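Side-chain contact in DNA-entry nuclease inhibitor (Bacillus subtilis subsp. subtilis, PDB 4MQD), which inhibits the DNA-entry nuclease and takes part in making cells competent for transformation: residues E37-G42 with S51-R56. Sequence-based numbering, arbitrary orientation.
Sequences EAIEKG and SFEAQR
Glu53 meets the last turn of helix 36-41 and the glycine that ends it. Its backbone N donates a hydrogen bond to Gly42 O at 3.0 Å. The N-H points straight at the oxygen (179°), but the donor sits above the carbonyl plane. A water bridges the same oxygen, at 2.8 Å from Gly42 O, to the backbone O of Glu53. CB of Glu53 points toward the helix segment. CG lies anti to the backbone N (chi1 -172°) and the chain runs on extended, which carries the carboxylate up beside Ile39. There the two side chains cross at about a right angle. OE2 touches two methyls of Ile39, lying 3.3 Å from CD1 and 3.4 Å from CG2. OE1 comes to 3.1 Å from Ile39 O, a meeting of two acceptors and not a hydrogen bond. With an alanine here the backbone bond to Gly42 could stay, but loss of the carboxylate would probably leave Ile39 CD1 and CG2 without their partner on this side and open a gap beside the helix.

Gly42 lets the helix end here. Its positive phi (88°) would press a CB against the carbonyl O of Lys41. Backbone hydrogen bonds between Ser51 and Ala44 lie further along the hairpin of strands 43-46 and 49-53. The Gly42-Glu53 bond continues their pairing up to the helix end. Phe52 points the other way and packs on Leu111 and Cys113 of strand 107-116, in the other sheet. Its ring edge still comes near Gly42 O, with CD1 at 4.0 Å. Glu53 also rests on Trp34.

The backbone bond therefore ties the helix end to the hairpin, while OE2 lies in van der Waals contact with Ile39. An acceptor beside OE1 and the nearby C-terminal end of the helix may both disfavour a negative charge there, and could make Glu53 easier to protonate.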
ATOM      1  N   GLU A  37       1.512 -26.625  -1.230  1.00 47.72           N
ATOM      2  CA  GLU A  37       0.383 -25.954  -1.879  1.00 50.36           C
ATOM      3  C   GLU A  37      -0.243 -24.910  -0.954  1.00 47.09           C
ATOM      4  O   GLU A  37      -0.402 -23.751  -1.339  1.00 46.10           O
ATOM      5  CB  GLU A  37      -0.681 -26.958  -2.334  1.00 56.28           C
ATOM      6  CG  GLU A  37      -1.690 -26.364  -3.309  1.00 62.74           C
ATOM      7  CD  GLU A  37      -2.679 -27.382  -3.847  1.00 68.47           C
ATOM      8  OE1 GLU A  37      -3.145 -28.240  -3.068  1.00 81.39           O
ATOM      9  OE2 GLU A  37      -3.004 -27.313  -5.052  1.00 73.82           O
ATOM     10  N   ALA A  38      -0.594 -25.325   0.262  1.00 43.60           N
ATOM     11  CA  ALA A  38      -1.147 -24.410   1.263  1.00 40.02           C
ATOM     12  C   ALA A  38      -0.166 -23.284   1.586  1.00 38.21           C
ATOM     13  O   ALA A  38      -0.570 -22.133   1.754  1.00 37.08           O
ATOM     14  CB  ALA A  38      -1.517 -25.164   2.531  1.00 38.99           C
ATOM     15  N   ILE A  39       1.119 -23.628   1.668  1.00 38.90           N
ATOM     16  CA  ILE A  39       2.186 -22.647   1.874  1.00 40.04           C
ATOM     17  C   ILE A  39       2.218 -21.619   0.744  1.00 39.30           C
ATOM     18  O   ILE A  39       2.312 -20.417   1.001  1.00 37.61           O
ATOM     19  CB  ILE A  39       3.571 -23.336   1.994  1.00 43.27           C
ATOM     20  CG1 ILE A  39       3.723 -24.005   3.369  1.00 44.73           C
ATOM     21  CG2 ILE A  39       4.712 -22.350   1.751  1.00 44.82           C
ATOM     22  CD1 ILE A  39       4.012 -23.050   4.510  1.00 46.76           C
ATOM     23  N   GLU A  40       2.135 -22.096  -0.498  1.00 39.57           N
ATOM     24  CA  GLU A  40       2.161 -21.210  -1.667  1.00 40.75           C
ATOM     25  C   GLU A  40       0.903 -20.338  -1.710  1.00 36.72           C
ATOM     26  O   GLU A  40       0.967 -19.168  -2.088  1.00 37.15           O
ATOM     27  CB  GLU A  40       2.300 -22.011  -2.972  1.00 44.37           C
ATOM     28  CG  GLU A  40       3.318 -21.442  -3.952  1.00 50.33           C
ATOM     29  CD  GLU A  40       2.978 -20.040  -4.425  1.00 54.01           C
ATOM     30  OE1 GLU A  40       3.870 -19.166  -4.379  1.00 59.10           O
ATOM     31  OE2 GLU A  40       1.823 -19.811  -4.840  1.00 62.63           O
ATOM     32  N   LYS A  41      -0.235 -20.911  -1.323  1.00 32.81           N
ATOM     33  CA  LYS A  41      -1.480 -20.146  -1.206  1.00 32.23           C
ATOM     34  C   LYS A  41      -1.405 -19.114  -0.078  1.00 29.56           C
ATOM     35  O   LYS A  41      -1.977 -18.031  -0.185  1.00 28.26           O
ATOM     36  CB  LYS A  41      -2.673 -21.079  -0.983  1.00 33.85           C
ATOM     37  CG  LYS A  41      -3.068 -21.866  -2.220  1.00 36.46           C
ATOM     38  CD  LYS A  41      -4.231 -22.803  -1.945  1.00 40.74           C
ATOM     39  CE  LYS A  41      -4.626 -23.568  -3.199  1.00 44.00           C
ATOM     40  NZ  LYS A  41      -5.740 -24.525  -2.951  1.00 47.16           N
ATOM     41  N   GLY A  42      -0.699 -19.458   0.997  1.00 28.30           N
ATOM     42  CA  GLY A  42      -0.503 -18.550   2.126  1.00 27.07           C
ATOM     43  C   GLY A  42      -1.594 -18.627   3.178  1.00 27.34           C
ATOM     44  O   GLY A  42      -1.636 -17.805   4.097  1.00 26.75           O
ATOM     45  N   SER A  51      -6.254 -20.046   9.018  1.00 29.97           N
ATOM     46  CA  SER A  51      -4.880 -19.830   9.453  1.00 29.80           C
ATOM     47  C   SER A  51      -4.105 -19.200   8.314  1.00 27.75           C
ATOM     48  O   SER A  51      -4.187 -19.656   7.175  1.00 26.86           O
ATOM     49  CB  SER A  51      -4.215 -21.140   9.869  1.00 32.39           C
ATOM     50  OG  SER A  51      -4.950 -21.777  10.899  1.00 37.31           O
ATOM     51  N   PHE A  52      -3.363 -18.143   8.629  1.00 27.26           N
ATOM     52  CA  PHE A  52      -2.534 -17.465   7.646  1.00 28.22           C
ATOM     53  C   PHE A  52      -1.073 -17.817   7.884  1.00 30.00           C
ATOM     54  O   PHE A  52      -0.631 -17.926   9.027  1.00 33.45           O
ATOM     55  CB  PHE A  52      -2.741 -15.952   7.721  1.00 27.34           C
ATOM     56  CG  PHE A  52      -4.095 -15.506   7.248  1.00 26.35           C
ATOM     57  CD1 PHE A  52      -4.388 -15.463   5.891  1.00 26.01           C
ATOM     58  CD2 PHE A  52      -5.079 -15.133   8.155  1.00 26.44           C
ATOM     59  CE1 PHE A  52      -5.635 -15.056   5.447  1.00 26.50           C
ATOM     60  CE2 PHE A  52      -6.329 -14.726   7.718  1.00 26.68           C
ATOM     61  CZ  PHE A  52      -6.607 -14.687   6.361  1.00 26.65           C
ATOM     62  N   GLU A  53      -0.334 -18.005   6.796  1.00 31.70           N
ATOM     63  CA  GLU A  53       1.089 -18.290   6.874  1.00 33.02           C
ATOM     64  C   GLU A  53       1.851 -17.020   7.235  1.00 32.60           C
ATOM     65  O   GLU A  53       1.571 -15.946   6.702  1.00 33.87           O
ATOM     66  CB  GLU A  53       1.595 -18.815   5.533  1.00 36.08           C
ATOM     67  CG  GLU A  53       3.030 -19.320   5.565  1.00 39.94           C
ATOM     68  CD  GLU A  53       3.723 -19.242   4.217  1.00 47.08           C
ATOM     69  OE1 GLU A  53       3.239 -18.512   3.323  1.00 48.17           O
ATOM     70  OE2 GLU A  53       4.768 -19.907   4.059  1.00 50.78           O
ATOM     71  N   ALA A  54       2.814 -17.159   8.139  1.00 31.93           N
ATOM     72  CA  ALA A  54       3.702 -16.066   8.512  1.00 30.57           C
ATOM     73  C   ALA A  54       5.102 -16.390   8.019  1.00 29.43           C
ATOM     74  O   ALA A  54       5.471 -17.560   7.907  1.00 28.83           O
ATOM     75  CB  ALA A  54       3.700 -15.874  10.020  1.00 30.41           C
ATOM     76  N   GLN A  55       5.878 -15.351   7.721  1.00 28.99           N
ATOM     77  CA  GLN A  55       7.217 -15.527   7.160  1.00 29.84           C
ATOM     78  C   GLN A  55       8.206 -16.129   8.154  1.00 29.71           C
ATOM     79  O   GLN A  55       9.057 -16.929   7.774  1.00 29.71           O
ATOM     80  CB  GLN A  55       7.760 -14.195   6.651  1.00 30.53           C
ATOM     81  CG  GLN A  55       7.043 -13.677   5.419  1.00 30.63           C
ATOM     82  CD  GLN A  55       7.751 -12.491   4.798  1.00 32.55           C
ATOM     83  OE1 GLN A  55       8.396 -11.707   5.495  1.00 34.05           O
ATOM     84  NE2 GLN A  55       7.638 -12.355   3.481  1.00 33.78           N
ATOM     85  N   ARG A  56       8.095 -15.738   9.420  1.00 30.59           N
ATOM     86  CA  ARG A  56       9.007 -16.224  10.450  1.00 32.15           C
ATOM     87  C   ARG A  56       8.389 -16.164  11.843  1.00 31.12           C
ATOM     88  O   ARG A  56       7.358 -15.519  12.057  1.00 26.92           O
ATOM     89  CB  ARG A  56      10.316 -15.429  10.418  1.00 34.61           C
ATOM     90  CG  ARG A  56      10.135 -13.925  10.537  1.00 36.65           C
ATOM     91  CD  ARG A  56      11.430 -13.172  10.278  1.00 39.53           C
ATOM     92  NE  ARG A  56      11.928 -13.388   8.919  1.00 42.62           N
ATOM     93  CZ  ARG A  56      11.446 -12.802   7.822  1.00 47.14           C
ATOM     94  NH1 ARG A  56      10.430 -11.940   7.887  1.00 48.60           N
ATOM     95  NH2 ARG A  56      11.984 -13.084   6.638  1.00 48.99           N
TER
HETATM   96  O   HOH W   1      -0.348 -15.336   4.474  1.00 27.51           O